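Local coordinates for flagellar hook-associated protein (Burkholderia pseudomallei, PDB 4UT1), which probably serves as a structural protein of the bacterial flagellum, joining the hook to the filament as a hook-associated junction protein, at residues A[541-546]-A[560-565]; A[322-327]-A[471-476]. All blocks are in the same frame, centred on the assembly; numbering follows the deposited sequence.

Contact 1: residues A[541-546]-A[560-565]; sequences GVMNGV and FTIGAN. With EDO (1,2-ethanediol), chain J.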
loop_
_atom_site.group_PDB
_atom_site.type_symbol
_atom_site.label_atom_id
_atom_site.label_comp_id
_atom_site.label_asym_id
_atom_site.label_seq_id
_atom_site.Cartn_x
_atom_site.Cartn_y
_atom_site.Cartn_z
ATOM N N GLY A 541 29.332 -23.146 -1.781
ATOM C CA GLY A 541 29.706 -24.419 -1.193
ATOM C C GLY A 541 29.749 -24.453 0.324
ATOM O O GLY A 541 29.948 -25.517 0.914
ATOM N N VAL A 542 29.568 -23.304 0.966
ATOM C CA VAL A 542 29.517 -23.267 2.429
ATOM C C VAL A 542 28.086 -23.365 2.945
ATOM O O VAL A 542 27.213 -22.606 2.512
ATOM C CB VAL A 542 30.141 -21.980 2.995
ATOM C CG1 VAL A 542 30.154 -22.040 4.522
ATOM C CG2 VAL A 542 31.539 -21.775 2.433
ATOM N N MET A 543 27.848 -24.297 3.867
ATOM C CA MET A 543 26.530 -24.439 4.482
ATOM C C MET A 543 26.119 -23.142 5.150
ATOM O O MET A 543 26.916 -22.510 5.845
ATOM C CB MET A 543 26.514 -25.581 5.510
ATOM C CG MET A 543 25.190 -25.689 6.277
ATOM S SD MET A 543 25.005 -27.185 7.286
ATOM C CE MET A 543 25.161 -28.450 6.030
ATOM N N ASN A 544 24.880 -22.732 4.910
ATOM C CA ASN A 544 24.367 -21.487 5.451
ATOM C C ASN A 544 22.860 -21.575 5.659
ATOM O O ASN A 544 22.164 -22.238 4.889
ATOM C CB ASN A 544 24.734 -20.334 4.505
ATOM C CG ASN A 544 24.416 -18.972 5.079
ATOM O OD1 ASN A 544 24.934 -18.583 6.132
ATOM N ND2 ASN A 544 23.590 -18.215 4.360
ATOM N N GLY A 545 22.362 -20.937 6.716
ATOM C CA GLY A 545 20.934 -20.864 6.970
ATOM C C GLY A 545 20.238 -22.172 7.308
ATOM O O GLY A 545 19.048 -22.336 7.037
ATOM N N VAL A 546 20.977 -23.094 7.913
ATOM C CA VAL A 546 20.445 -24.392 8.313
ATOM C C VAL A 546 20.253 -24.453 9.822
ATOM O O VAL A 546 21.159 -24.109 10.582
ATOM C CB VAL A 546 21.361 -25.532 7.869
ATOM C CG1 VAL A 546 20.841 -26.891 8.400
ATOM C CG2 VAL A 546 21.457 -25.557 6.349
ATOM N N PHE A 560 24.435 -37.972 13.543
ATOM C CA PHE A 560 23.259 -37.295 13.010
ATOM C C PHE A 560 23.674 -36.621 11.713
ATOM O O PHE A 560 24.703 -35.936 11.664
ATOM C CB PHE A 560 22.710 -36.309 14.042
ATOM C CG PHE A 560 22.507 -36.943 15.384
ATOM C CD1 PHE A 560 23.557 -37.022 16.287
ATOM C CD2 PHE A 560 21.302 -37.558 15.698
ATOM C CE1 PHE A 560 23.397 -37.665 17.513
ATOM C CE2 PHE A 560 21.127 -38.203 16.921
ATOM C CZ PHE A 560 22.189 -38.255 17.830
ATOM N N THR A 561 22.910 -36.854 10.649
ATOM C CA THR A 561 23.290 -36.356 9.333
ATOM C C THR A 561 22.464 -35.142 8.939
ATOM O O THR A 561 21.348 -34.943 9.433
ATOM C CB THR A 561 23.130 -37.428 8.246
ATOM O OG1 THR A 561 21.758 -37.859 8.195
ATOM C CG2 THR A 561 24.014 -38.622 8.542
ATOM N N ILE A 562 23.050 -34.330 8.065
ATOM C CA ILE A 562 22.407 -33.153 7.496
ATOM C C ILE A 562 22.743 -33.115 6.017
ATOM O O ILE A 562 23.906 -33.174 5.635
ATOM C CB ILE A 562 22.873 -31.838 8.167
ATOM C CG1 ILE A 562 22.427 -31.786 9.628
ATOM C CG2 ILE A 562 22.299 -30.633 7.430
ATOM C CD1 ILE A 562 23.096 -30.680 10.427
ATOM N N GLY A 563 21.729 -33.012 5.170
ATOM C CA GLY A 563 21.987 -32.987 3.748
ATOM C C GLY A 563 20.733 -32.594 2.993
ATOM O O GLY A 563 19.724 -32.245 3.601
ATOM N N ALA A 564 20.806 -32.653 1.672
ATOM C CA ALA A 564 19.669 -32.305 0.825
ATOM C C ALA A 564 18.528 -33.298 1.018
ATOM O O ALA A 564 18.755 -34.489 1.251
ATOM C CB ALA A 564 20.096 -32.250 -0.638
ATOM N N ASN A 565 17.294 -32.802 0.926
ATOM C CA ASN A 565 16.117 -33.633 1.138
ATOM C C ASN A 565 15.735 -34.416 -0.114
ATOM O O ASN A 565 15.792 -33.893 -1.228
ATOM C CB ASN A 565 14.932 -32.777 1.602
ATOM C CG ASN A 565 13.682 -33.598 1.879
ATOM O OD1 ASN A 565 13.737 -34.825 1.994
ATOM N ND2 ASN A 565 12.550 -32.920 2.010
HETATM C C1 EDO J . 10.992 -36.082 5.267
HETATM O O1 EDO J . 11.561 -36.346 6.565
HETATM C C2 EDO J . 12.100 -36.100 4.220
HETATM O O2 EDO J . 11.556 -36.421 2.938
#
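Two antiparallel sheets of the D3 domain face each other here, and Met543, Val546 and Ile562 pack between them. Ile562 belongs to strand 559-564 of one sheet; Met543 precedes, and Val546 follows, the corner at Gly545 where the chain enters strand 546-551 of the other. There Gly545 and Val546 share Ile531 as their partner across the strand pair, a G1 beta bulge, and Gly545 takes the positive phi (67°) of that motif. No hydrogen bond joins the two segments. The backbones stay well apart, Val546 CA lying 9.0 Å from Ile562 CA, and side chains alone bridge the gap. Met543 starts out extended, with CG anti to the backbone N, and then bends at chi3 (-59°), which carries its methyl to Ile562; its chain runs nearly perpendicular to the isoleucine. Val546 and Ile562 instead lie alongside, pointing contrary ways. All three residues are buried, and Ile531 of strand 527-533 also touches both Met543 and Ile562. Beyond the strand, Asn565 OD1 accepts a 2.9 Å hydrogen bond from O2 of a bound ethanediol, probably from the crystallisation liquor. One branch, Ile562 CG2, meets both partners, 3.9 Å from Met543 CE and 4.1 Å from Val546 CG1.

Contact 2: residues A[322-327]-A[471-476]; sequences NALGVD and AGYQLP. With EDO (1,2-ethanediol), chain R; EDO (1,2-ethanediol), chain F.
The ring of Tyr473 points its edge at the turn 322-325: Ala323 O lies near the ring plane, 4.2 Å from Tyr473 CE1, and a water sits in the plane at the same edge. Leu324 CD2, 4.1 Å from Tyr473 CD1, and O2 of a bound ethanediol approach that ring carbon obliquely from opposite sides of the ring plane. With chi1 at 80°, CG of Tyr473 is set between its backbone N and carbonyl carbon, and the ring reaches across to the other segment. The water accepts a hydrogen bond from Tyr473 OH. It in turn donates to Ala323 O and, at 2.7 Å, to Gly325 O. One water thus ties the phenol to two carbonyls of the turn, although no direct hydrogen bond links the segments.

Leu324 holds the other end of the contact. Its CG lies anti to the carbonyl carbon (chi1 -65°), and although CB does not aim at the facing segment, the branch ending in CD2 reaches to 3.8 Å from Ala471 N. That same amide donates to O2 of a second ethanediol, which also touches Leu324 CD1. Gly472 N donates to O1 of the first diol at 3.0 Å, with a weak second bond to its O2. Both diols probably come from the crystallisation liquor; the first lies between Ala323 and Leu324 on one side and residues 471-473 on the other. Asn573 of helix 572-579 packs against Leu324, and Pro449 touches Tyr473.

The turn is a type I beta turn, closed by Gly325 N to Asn322 O, at the end of the long helix 287-322. The arrangement is a water-mediated interdomain junction, where the helical domain of FlgK meets a corner of its D3 beta domain.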
loop_
_atom_site.group_PDB
_atom_site.type_symbol
_atom_site.label_atom_id
_atom_site.label_comp_id
_atom_site.label_asym_id
_atom_site.label_seq_id
_atom_site.Cartn_x
_atom_site.Cartn_y
_atom_site.Cartn_z
ATOM N N ASN A 322 8.088 -19.636 -0.613
ATOM C CA ASN A 322 8.217 -20.662 -1.639
ATOM C C ASN A 322 9.680 -20.881 -2.050
ATOM O O ASN A 322 10.102 -22.023 -2.303
ATOM C CB ASN A 322 7.346 -20.327 -2.856
ATOM C CG ASN A 322 6.965 -21.561 -3.632
ATOM O OD1 ASN A 322 6.373 -22.497 -3.075
ATOM N ND2 ASN A 322 7.312 -21.590 -4.914
ATOM N N ALA A 323 10.453 -19.790 -2.063
ATOM C CA ALA A 323 11.872 -19.817 -2.382
ATOM C C ALA A 323 12.683 -20.581 -1.331
ATOM O O ALA A 323 13.855 -20.854 -1.550
ATOM C CB ALA A 323 12.414 -18.384 -2.529
ATOM N N LEU A 324 12.065 -20.899 -0.192
ATOM C CA LEU A 324 12.725 -21.711 0.845
ATOM C C LEU A 324 12.391 -23.202 0.730
ATOM O O LEU A 324 12.863 -24.002 1.529
ATOM C CB LEU A 324 12.342 -21.222 2.248
ATOM C CG LEU A 324 12.808 -19.815 2.618
ATOM C CD1 LEU A 324 12.374 -19.445 4.029
ATOM C CD2 LEU A 324 14.316 -19.715 2.469
ATOM N N GLY A 325 11.562 -23.583 -0.238
ATOM C CA GLY A 325 11.250 -24.992 -0.426
ATOM C C GLY A 325 11.818 -25.531 -1.728
ATOM O O GLY A 325 12.469 -24.801 -2.475
ATOM N N VAL A 326 11.574 -26.812 -2.001
ATOM C CA VAL A 326 11.904 -27.394 -3.307
ATOM C C VAL A 326 10.640 -27.978 -3.942
ATOM O O VAL A 326 9.727 -28.418 -3.243
ATOM C CB VAL A 326 12.992 -28.488 -3.204
ATOM C CG1 VAL A 326 14.278 -27.899 -2.624
ATOM C CG2 VAL A 326 12.504 -29.652 -2.355
ATOM N N ASP A 327 10.602 -27.972 -5.270
ATOM C CA ASP A 327 9.426 -28.408 -6.012
ATOM C C ASP A 327 9.459 -29.918 -6.209
ATOM O O ASP A 327 10.248 -30.610 -5.568
ATOM C CB ASP A 327 9.333 -27.679 -7.360
ATOM C CG ASP A 327 10.497 -27.995 -8.301
ATOM O OD1 ASP A 327 11.193 -29.013 -8.126
ATOM O OD2 ASP A 327 10.702 -27.216 -9.251
ATOM N N ALA A 471 16.252 -17.565 4.855
ATOM C CA ALA A 471 16.646 -16.816 3.669
ATOM C C ALA A 471 18.138 -16.914 3.380
ATOM O O ALA A 471 18.968 -16.669 4.253
ATOM C CB ALA A 471 16.233 -15.354 3.810
ATOM N N GLY A 472 18.464 -17.282 2.146
ATOM C CA GLY A 472 19.839 -17.365 1.700
ATOM C C GLY A 472 20.574 -18.612 2.160
ATOM O O GLY A 472 21.798 -18.618 2.208
ATOM N N TYR A 473 19.834 -19.666 2.487
ATOM C CA TYR A 473 20.445 -20.920 2.891
ATOM C C TYR A 473 21.267 -21.496 1.742
ATOM O O TYR A 473 20.996 -21.235 0.570
ATOM C CB TYR A 473 19.383 -21.945 3.336
ATOM C CG TYR A 473 18.717 -22.628 2.167
ATOM C CD1 TYR A 473 17.619 -22.045 1.537
ATOM C CD2 TYR A 473 19.200 -23.830 1.670
ATOM C CE1 TYR A 473 17.022 -22.651 0.462
ATOM C CE2 TYR A 473 18.606 -24.445 0.597
ATOM C CZ TYR A 473 17.516 -23.841 -0.009
ATOM O OH TYR A 473 16.926 -24.449 -1.084
ATOM N N GLN A 474 22.282 -22.267 2.096
ATOM C CA GLN A 474 23.051 -23.041 1.139
ATOM C C GLN A 474 23.287 -24.429 1.705
ATOM O O GLN A 474 23.542 -24.582 2.901
ATOM C CB GLN A 474 24.385 -22.364 0.828
ATOM C CG GLN A 474 24.245 -21.121 -0.011
ATOM C CD GLN A 474 25.578 -20.522 -0.389
ATOM O OE1 GLN A 474 25.642 -19.644 -1.245
ATOM N NE2 GLN A 474 26.653 -20.986 0.252
ATOM N N LEU A 475 23.195 -25.440 0.850
ATOM C CA LEU A 475 23.564 -26.790 1.250
ATOM C C LEU A 475 24.747 -27.288 0.430
ATOM O O LEU A 475 24.678 -27.351 -0.792
ATOM C CB LEU A 475 22.378 -27.741 1.094
ATOM C CG LEU A 475 21.253 -27.649 2.125
ATOM C CD1 LEU A 475 20.108 -28.567 1.709
ATOM C CD2 LEU A 475 21.752 -28.030 3.514
ATOM N N PRO A 476 25.836 -27.667 1.104
ATOM C CA PRO A 476 26.981 -28.198 0.362
ATOM C C PRO A 476 26.584 -29.486 -0.357
ATOM O O PRO A 476 25.566 -30.080 -0.005
ATOM C CB PRO A 476 28.018 -28.453 1.454
ATOM C CG PRO A 476 27.197 -28.736 2.683
ATOM C CD PRO A 476 25.964 -27.871 2.558
HETATM C C1 EDO R . 15.764 -17.656 -0.625
HETATM O O1 EDO R . 15.964 -16.829 0.530
HETATM C C2 EDO R . 17.119 -18.123 -1.138
HETATM O O2 EDO R . 17.708 -19.030 -0.200
HETATM C C1 EDO F . 13.116 -17.801 8.111
HETATM O O1 EDO F . 12.209 -18.443 7.210
HETATM C C2 EDO F . 13.537 -16.450 7.549
HETATM O O2 EDO F . 14.019 -16.605 6.211
HETATM O O HOH W 1 14.783 -23.445 -1.976
#

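In the fold
Contact 1 is buried inside the D3 domain and purely apolar, whereas contact 2 lies at the surface between that domain and the end of a long helix, and relies on water and polar backbone atoms as well as one leucine-tyrosine touch. The first joins segments 14 residues apart in sequence, the second segments 144 apart. Their centres are about 10 Å from each other, and residues 541-546 and 471-476 are joined directly: Gln474 N probably bonds to Asn544 O at 2.8 Å, and Asn544 ND2 to Gly472 O. Through this pairing, the loop that supplies Met543 to contact 1 also adjoins the strand carrying Tyr473.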